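Local coordinates for conjugal transfer protein TRWB (Escherichia coli, PDB 1E9R), which probably uses ATP binding and hydrolysis to couple the DNA-processing complex to the secretion channel during bacterial conjugation, at residues F9-T21 and L358-Y370. Sequence-based numbering, arbitrary orientation.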
ATOM      1  N   PHE B   9     -37.165   5.288  15.863  1.00 56.15           N
ATOM      2  CA  PHE B   9     -36.096   6.103  15.306  1.00 51.50           C
ATOM      3  C   PHE B   9     -35.608   7.152  16.302  1.00 50.58           C
ATOM      4  O   PHE B   9     -36.386   7.974  16.792  1.00 51.41           O
ATOM      5  CB  PHE B   9     -36.600   6.776  14.026  1.00 47.89           C
ATOM      6  CG  PHE B   9     -35.592   7.660  13.362  1.00 45.44           C
ATOM      7  CD1 PHE B   9     -34.329   7.185  13.050  1.00 43.27           C
ATOM      8  CD2 PHE B   9     -35.913   8.973  13.036  1.00 43.69           C
ATOM      9  CE1 PHE B   9     -33.401   8.007  12.424  1.00 42.38           C
ATOM     10  CE2 PHE B   9     -34.991   9.800  12.409  1.00 45.69           C
ATOM     11  CZ  PHE B   9     -33.734   9.317  12.102  1.00 46.16           C
ATOM     12  N   GLY B  10     -34.310   7.115  16.589  1.00 49.74           N
ATOM     13  CA  GLY B  10     -33.719   8.053  17.529  1.00 48.02           C
ATOM     14  C   GLY B  10     -33.635   9.492  17.056  1.00 46.63           C
ATOM     15  O   GLY B  10     -33.443  10.402  17.864  1.00 45.91           O
ATOM     16  N   GLY B  11     -33.771   9.708  15.752  1.00 45.63           N
ATOM     17  CA  GLY B  11     -33.708  11.059  15.227  1.00 46.53           C
ATOM     18  C   GLY B  11     -35.025  11.806  15.342  1.00 45.60           C
ATOM     19  O   GLY B  11     -35.916  11.427  16.108  1.00 44.58           O
ATOM     20  N   ALA B  12     -35.149  12.877  14.565  1.00 45.49           N
ATOM     21  CA  ALA B  12     -36.355  13.692  14.576  1.00 46.52           C
ATOM     22  C   ALA B  12     -37.507  12.994  13.871  1.00 45.83           C
ATOM     23  O   ALA B  12     -37.329  12.414  12.797  1.00 46.33           O
ATOM     24  CB  ALA B  12     -36.080  15.022  13.906  1.00 45.57           C
ATOM     25  N   PRO B  13     -38.711  13.033  14.472  1.00 46.04           N
ATOM     26  CA  PRO B  13     -39.883  12.393  13.864  1.00 44.55           C
ATOM     27  C   PRO B  13     -40.119  12.962  12.460  1.00 43.94           C
ATOM     28  O   PRO B  13     -39.792  14.120  12.195  1.00 41.96           O
ATOM     29  CB  PRO B  13     -41.009  12.746  14.833  1.00 45.80           C
ATOM     30  CG  PRO B  13     -40.294  12.795  16.159  1.00 45.69           C
ATOM     31  CD  PRO B  13     -39.036  13.566  15.808  1.00 44.76           C
ATOM     32  N   PHE B  14     -40.667  12.146  11.564  1.00 41.36           N
ATOM     33  CA  PHE B  14     -40.917  12.595  10.207  1.00 41.15           C
ATOM     34  C   PHE B  14     -42.331  12.340   9.698  1.00 43.01           C
ATOM     35  O   PHE B  14     -43.090  11.552  10.266  1.00 42.25           O
ATOM     36  CB  PHE B  14     -39.917  11.967   9.241  1.00 36.64           C
ATOM     37  CG  PHE B  14     -39.802  10.469   9.348  1.00 34.86           C
ATOM     38  CD1 PHE B  14     -38.972   9.889  10.308  1.00 33.96           C
ATOM     39  CD2 PHE B  14     -40.484   9.637   8.460  1.00 30.35           C
ATOM     40  CE1 PHE B  14     -38.812   8.496  10.382  1.00 34.32           C
ATOM     41  CE2 PHE B  14     -40.335   8.248   8.524  1.00 32.13           C
ATOM     42  CZ  PHE B  14     -39.491   7.675   9.492  1.00 33.12           C
ATOM     43  N   LYS B  15     -42.666  13.014   8.604  1.00 45.59           N
ATOM     44  CA  LYS B  15     -43.981  12.904   8.001  1.00 49.30           C
ATOM     45  C   LYS B  15     -44.089  11.635   7.177  1.00 49.60           C
ATOM     46  O   LYS B  15     -44.941  10.791   7.449  1.00 52.09           O
ATOM     47  CB  LYS B  15     -44.253  14.123   7.109  1.00 51.70           C
ATOM     48  CG  LYS B  15     -45.731  14.479   6.915  1.00 56.43           C
ATOM     49  CD  LYS B  15     -45.887  15.676   5.962  1.00 60.26           C
ATOM     50  CE  LYS B  15     -47.285  16.306   6.024  1.00 62.59           C
ATOM     51  NZ  LYS B  15     -48.371  15.352   5.661  1.00 64.91           N
ATOM     52  N   ARG B  16     -43.205  11.489   6.191  1.00 48.94           N
ATOM     53  CA  ARG B  16     -43.243  10.337   5.295  1.00 47.68           C
ATOM     54  C   ARG B  16     -41.925   9.635   5.023  1.00 44.46           C
ATOM     55  O   ARG B  16     -40.913  10.271   4.759  1.00 43.41           O
ATOM     56  CB  ARG B  16     -43.838  10.767   3.961  1.00 50.24           C
ATOM     57  CG  ARG B  16     -43.706   9.754   2.841  1.00 56.38           C
ATOM     58  CD  ARG B  16     -44.363  10.311   1.587  1.00 59.49           C
ATOM     59  NE  ARG B  16     -45.769  10.557   1.878  1.00 66.17           N
ATOM     60  CZ  ARG B  16     -46.494  11.593   1.462  1.00 67.68           C
ATOM     61  NH1 ARG B  16     -45.965  12.548   0.703  1.00 69.09           N
ATOM     62  NH2 ARG B  16     -47.770  11.668   1.822  1.00 68.40           N
ATOM     63  N   PHE B  17     -41.962   8.308   5.069  1.00 42.33           N
ATOM     64  CA  PHE B  17     -40.787   7.492   4.803  1.00 39.43           C
ATOM     65  C   PHE B  17     -40.749   7.247   3.302  1.00 38.31           C
ATOM     66  O   PHE B  17     -41.748   6.839   2.719  1.00 38.39           O
ATOM     67  CB  PHE B  17     -40.885   6.159   5.549  1.00 38.81           C
ATOM     68  CG  PHE B  17     -39.865   5.145   5.121  1.00 38.76           C
ATOM     69  CD1 PHE B  17     -40.075   4.360   3.990  1.00 39.56           C
ATOM     70  CD2 PHE B  17     -38.669   5.000   5.820  1.00 40.70           C
ATOM     71  CE1 PHE B  17     -39.104   3.444   3.560  1.00 39.78           C
ATOM     72  CE2 PHE B  17     -37.699   4.092   5.395  1.00 39.57           C
ATOM     73  CZ  PHE B  17     -37.920   3.314   4.260  1.00 39.21           C
ATOM     74  N   LEU B  18     -39.602   7.495   2.677  1.00 35.12           N
ATOM     75  CA  LEU B  18     -39.468   7.308   1.238  1.00 34.38           C
ATOM     76  C   LEU B  18     -38.749   6.030   0.836  1.00 33.42           C
ATOM     77  O   LEU B  18     -39.317   5.179   0.167  1.00 33.82           O
ATOM     78  CB  LEU B  18     -38.747   8.505   0.616  1.00 33.63           C
ATOM     79  CG  LEU B  18     -39.546   9.803   0.589  1.00 35.35           C
ATOM     80  CD1 LEU B  18     -38.679  10.971   0.132  1.00 32.46           C
ATOM     81  CD2 LEU B  18     -40.724   9.604  -0.343  1.00 33.63           C
ATOM     82  N   ARG B  19     -37.493   5.891   1.233  1.00 32.79           N
ATOM     83  CA  ARG B  19     -36.722   4.706   0.858  1.00 32.26           C
ATOM     84  C   ARG B  19     -35.594   4.415   1.836  1.00 31.25           C
ATOM     85  O   ARG B  19     -35.252   5.249   2.673  1.00 31.72           O
ATOM     86  CB  ARG B  19     -36.142   4.891  -0.555  1.00 32.57           C
ATOM     87  CG  ARG B  19     -36.121   6.342  -1.014  1.00 32.29           C
ATOM     88  CD  ARG B  19     -34.751   6.862  -1.416  1.00 31.73           C
ATOM     89  NE  ARG B  19     -34.263   6.319  -2.677  1.00 29.96           N
ATOM     90  CZ  ARG B  19     -33.514   6.990  -3.556  1.00 30.64           C
ATOM     91  NH1 ARG B  19     -33.160   8.252  -3.334  1.00 28.17           N
ATOM     92  NH2 ARG B  19     -33.095   6.384  -4.657  1.00 28.89           N
ATOM     93  N   GLY B  20     -35.012   3.226   1.723  1.00 31.11           N
ATOM     94  CA  GLY B  20     -33.916   2.865   2.604  1.00 32.15           C
ATOM     95  C   GLY B  20     -34.272   1.891   3.716  1.00 34.55           C
ATOM     96  O   GLY B  20     -35.153   1.033   3.565  1.00 35.71           O
ATOM     97  N   THR B  21     -33.578   2.029   4.840  1.00 32.52           N
ATOM     98  CA  THR B  21     -33.783   1.169   5.995  1.00 33.77           C
ATOM     99  C   THR B  21     -34.949   1.613   6.867  1.00 35.60           C
ATOM    100  O   THR B  21     -35.051   2.780   7.251  1.00 34.98           O
ATOM    101  CB  THR B  21     -32.508   1.110   6.877  1.00 34.40           C
ATOM    102  OG1 THR B  21     -31.475   0.419   6.169  1.00 35.35           O
ATOM    103  CG2 THR B  21     -32.788   0.388   8.194  1.00 31.80           C
ATOM    104  N   LEU B 358     -23.186   2.369   9.113  1.00 29.30           N
ATOM    105  CA  LEU B 358     -23.339   2.265   7.666  1.00 28.23           C
ATOM    106  C   LEU B 358     -24.056   0.967   7.301  1.00 29.90           C
ATOM    107  O   LEU B 358     -24.942   0.973   6.453  1.00 31.46           O
ATOM    108  CB  LEU B 358     -21.967   2.289   6.988  1.00 27.73           C
ATOM    109  CG  LEU B 358     -21.780   2.800   5.551  1.00 29.42           C
ATOM    110  CD1 LEU B 358     -20.832   1.876   4.812  1.00 24.41           C
ATOM    111  CD2 LEU B 358     -23.090   2.889   4.818  1.00 27.22           C
ATOM    112  N   SER B 359     -23.669  -0.140   7.935  1.00 27.18           N
ATOM    113  CA  SER B 359     -24.287  -1.443   7.669  1.00 30.62           C
ATOM    114  C   SER B 359     -25.793  -1.394   7.913  1.00 31.24           C
ATOM    115  O   SER B 359     -26.571  -1.966   7.140  1.00 30.28           O
ATOM    116  CB  SER B 359     -23.676  -2.532   8.558  1.00 30.18           C
ATOM    117  OG  SER B 359     -22.307  -2.764   8.254  1.00 35.26           O
ATOM    118  N   LEU B 360     -26.193  -0.728   8.998  1.00 29.88           N
ATOM    119  CA  LEU B 360     -27.602  -0.585   9.334  1.00 30.65           C
ATOM    120  C   LEU B 360     -28.266   0.217   8.214  1.00 31.09           C
ATOM    121  O   LEU B 360     -29.405  -0.050   7.842  1.00 29.34           O
ATOM    122  CB  LEU B 360     -27.752   0.110  10.695  1.00 29.57           C
ATOM    123  CG  LEU B 360     -28.020  -0.782  11.925  1.00 27.58           C
ATOM    124  CD1 LEU B 360     -27.662  -2.208  11.654  1.00 28.86           C
ATOM    125  CD2 LEU B 360     -27.238  -0.273  13.109  1.00 27.58           C
ATOM    126  N   GLY B 361     -27.540   1.197   7.680  1.00 32.51           N
ATOM    127  CA  GLY B 361     -28.044   1.976   6.565  1.00 31.93           C
ATOM    128  C   GLY B 361     -28.771   3.267   6.835  1.00 32.63           C
ATOM    129  O   GLY B 361     -29.111   3.579   7.973  1.00 32.01           O
ATOM    130  N   GLU B 362     -29.000   4.016   5.757  1.00 33.77           N
ATOM    131  CA  GLU B 362     -29.710   5.298   5.809  1.00 36.26           C
ATOM    132  C   GLU B 362     -31.122   5.144   5.260  1.00 35.42           C
ATOM    133  O   GLU B 362     -31.478   4.123   4.665  1.00 34.63           O
ATOM    134  CB  GLU B 362     -29.040   6.360   4.927  1.00 37.82           C
ATOM    135  CG  GLU B 362     -27.557   6.552   5.067  1.00 41.86           C
ATOM    136  CD  GLU B 362     -27.091   7.807   4.337  1.00 45.79           C
ATOM    137  OE1 GLU B 362     -27.478   8.004   3.157  1.00 44.32           O
ATOM    138  OE2 GLU B 362     -26.332   8.597   4.949  1.00 49.52           O
ATOM    139  N   HIS B 363     -31.916   6.190   5.445  1.00 35.32           N
ATOM    140  CA  HIS B 363     -33.267   6.216   4.909  1.00 35.62           C
ATOM    141  C   HIS B 363     -33.483   7.614   4.332  1.00 35.04           C
ATOM    142  O   HIS B 363     -32.803   8.558   4.728  1.00 32.46           O
ATOM    143  CB  HIS B 363     -34.316   5.880   6.003  1.00 33.15           C
ATOM    144  CG  HIS B 363     -34.389   6.863   7.137  1.00 31.89           C
ATOM    145  ND1 HIS B 363     -35.027   6.571   8.324  1.00 31.28           N
ATOM    146  CD2 HIS B 363     -33.947   8.139   7.256  1.00 32.05           C
ATOM    147  CE1 HIS B 363     -34.977   7.624   9.123  1.00 31.44           C
ATOM    148  NE2 HIS B 363     -34.327   8.590   8.498  1.00 32.18           N
ATOM    149  N   GLU B 364     -34.368   7.738   3.350  1.00 36.63           N
ATOM    150  CA  GLU B 364     -34.668   9.051   2.812  1.00 38.18           C
ATOM    151  C   GLU B 364     -36.054   9.305   3.390  1.00 38.61           C
ATOM    152  O   GLU B 364     -36.918   8.427   3.368  1.00 36.27           O
ATOM    153  CB  GLU B 364     -34.669   9.053   1.291  1.00 38.91           C
ATOM    154  CG  GLU B 364     -34.631  10.459   0.744  1.00 42.40           C
ATOM    155  CD  GLU B 364     -34.157  10.511  -0.674  1.00 43.63           C
ATOM    156  OE1 GLU B 364     -34.755   9.816  -1.516  1.00 42.16           O
ATOM    157  OE2 GLU B 364     -33.185  11.250  -0.946  1.00 50.29           O
ATOM    158  N   VAL B 365     -36.259  10.511   3.900  1.00 41.52           N
ATOM    159  CA  VAL B 365     -37.485  10.853   4.598  1.00 43.45           C
ATOM    160  C   VAL B 365     -37.948  12.298   4.347  1.00 45.46           C
ATOM    161  O   VAL B 365     -37.145  13.146   3.974  1.00 44.81           O
ATOM    162  CB  VAL B 365     -37.199  10.607   6.116  1.00 43.35           C
ATOM    163  CG1 VAL B 365     -37.923  11.584   6.965  1.00 42.78           C
ATOM    164  CG2 VAL B 365     -37.531   9.171   6.487  1.00 40.57           C
ATOM    165  N   GLU B 366     -39.244  12.569   4.533  1.00 48.66           N
ATOM    166  CA  GLU B 366     -39.787  13.928   4.373  1.00 52.07           C
ATOM    167  C   GLU B 366     -40.234  14.414   5.745  1.00 54.29           C
ATOM    168  O   GLU B 366     -40.932  13.693   6.464  1.00 53.67           O
ATOM    169  CB  GLU B 366     -40.980  13.955   3.416  1.00 51.30           C
ATOM    170  CG  GLU B 366     -40.649  13.499   2.016  1.00 53.46           C
ATOM    171  CD  GLU B 366     -41.793  13.693   1.042  1.00 53.97           C
ATOM    172  OE1 GLU B 366     -42.949  13.392   1.409  1.00 55.39           O
ATOM    173  OE2 GLU B 366     -41.530  14.131  -0.099  1.00 53.80           O
ATOM    174  N   ARG B 367     -39.835  15.633   6.104  1.00 57.73           N
ATOM    175  CA  ARG B 367     -40.177  16.210   7.403  1.00 60.82           C
ATOM    176  C   ARG B 367     -40.771  17.617   7.347  1.00 63.84           C
ATOM    177  O   ARG B 367     -40.481  18.390   6.438  1.00 63.57           O
ATOM    178  CB  ARG B 367     -38.935  16.251   8.288  1.00 58.86           C
ATOM    179  CG  ARG B 367     -38.992  15.332   9.473  1.00 58.29           C
ATOM    180  CD  ARG B 367     -37.937  15.724  10.467  1.00 56.65           C
ATOM    181  NE  ARG B 367     -36.596  15.519   9.939  1.00 56.75           N
ATOM    182  CZ  ARG B 367     -35.954  14.354   9.941  1.00 54.70           C
ATOM    183  NH1 ARG B 367     -36.521  13.263  10.447  1.00 51.48           N
ATOM    184  NH2 ARG B 367     -34.729  14.283   9.439  1.00 55.42           N
ATOM    185  N   ASP B 368     -41.598  17.943   8.337  1.00 68.22           N
ATOM    186  CA  ASP B 368     -42.205  19.266   8.418  1.00 72.67           C
ATOM    187  C   ASP B 368     -41.148  20.208   8.946  1.00 74.62           C
ATOM    188  O   ASP B 368     -40.561  19.955   9.994  1.00 73.65           O
ATOM    189  CB  ASP B 368     -43.402  19.253   9.372  1.00 75.84           C
ATOM    190  CG  ASP B 368     -44.661  18.691   8.724  1.00 79.40           C
ATOM    191  OD1 ASP B 368     -44.673  18.538   7.482  1.00 81.84           O
ATOM    192  OD2 ASP B 368     -45.642  18.412   9.451  1.00 81.19           O
ATOM    193  N   ARG B 369     -40.907  21.298   8.227  1.00 77.59           N
ATOM    194  CA  ARG B 369     -39.891  22.260   8.641  1.00 80.70           C
ATOM    195  C   ARG B 369     -40.219  23.080   9.903  1.00 82.20           C
ATOM    196  O   ARG B 369     -39.306  23.591  10.563  1.00 82.56           O
ATOM    197  CB  ARG B 369     -39.570  23.200   7.475  1.00 81.78           C
ATOM    198  CG  ARG B 369     -39.062  22.477   6.245  1.00 83.51           C
ATOM    199  CD  ARG B 369     -38.451  23.448   5.251  1.00 86.19           C
ATOM    200  NE  ARG B 369     -37.802  22.757   4.136  1.00 89.24           N
ATOM    201  CZ  ARG B 369     -37.002  23.346   3.244  1.00 90.99           C
ATOM    202  NH1 ARG B 369     -36.741  24.647   3.336  1.00 91.62           N
ATOM    203  NH2 ARG B 369     -36.458  22.634   2.262  1.00 91.02           N
ATOM    204  N   TYR B 370     -41.503  23.199  10.247  1.00 83.94           N
ATOM    205  CA  TYR B 370     -41.905  23.972  11.427  1.00 84.96           C
ATOM    206  C   TYR B 370     -42.395  23.101  12.589  1.00 85.54           C
ATOM    207  O   TYR B 370     -42.778  21.934  12.335  1.00 85.82           O
ATOM    208  CB  TYR B 370     -43.000  24.974  11.050  1.00 84.82           C
ATOM    209  CG  TYR B 370     -42.636  25.827   9.862  1.00 85.53           C
ATOM    210  CD1 TYR B 370     -42.500  25.258   8.593  1.00 85.61           C
ATOM    211  CD2 TYR B 370     -42.377  27.189  10.009  1.00 85.47           C
ATOM    212  CE1 TYR B 370     -42.114  26.016   7.500  1.00 85.71           C
ATOM    213  CE2 TYR B 370     -41.989  27.962   8.920  1.00 86.02           C
ATOM    214  CZ  TYR B 370     -41.856  27.364   7.668  1.00 86.20           C
ATOM    215  OH  TYR B 370     -41.449  28.105   6.586  1.00 86.96           O
TER
HETATM  216  O   HOH W   1     -36.234   4.487   8.807  1.00 34.03           O
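Phe14 and His363 both hold CG between the backbone N and the carbonyl carbon (chi1 51° and 64°), which turns both rings in against Val365 CG2. Val365 CG2 lies over a face of the Phe14 ring in a CH-pi contact, 3.6 Å from its centroid. The same methyl also covers a face of the His363 ring. Phe9 completes an aromatic cluster, with His363 CE1 3.6 Å from its CZ. His363 NE2 bonds Glu389, and a water links ND1 to Thr21 O. Strand 16-18 forms one edge of a three-stranded antiparallel sheet, with 362-368 in the middle and 384-390 beyond. Two classic beta bulges interrupt the pairing. At one, Glu366 O accepts from Lys15 N (2.8 Å) and Arg16 N (3.2 Å). At the other, Glu364 O takes Leu18 N at 2.9 Å and, weakly, Arg19 N. On the sheet face bearing Arg19, its NH1 makes a salt bridge to Glu364 OE1 (2.9 Å), met from above the carboxylate plane. Arg19 NE forms a salt bridge to Glu396, and NH2 a hydrogen bond to Arg390 O, both of a neighbouring subunit. A leucine in its place would probably leave Glu364, and Glu396 and Arg390 O of that subunit, without their partner. Gly20 has positive phi, and a CB there would strike Glu362 O. Next to it, Thr21 N bonds Glu362 O, while Thr21 OG1 donates to Leu360 O (2.7 Å) at the end of helix 350-360.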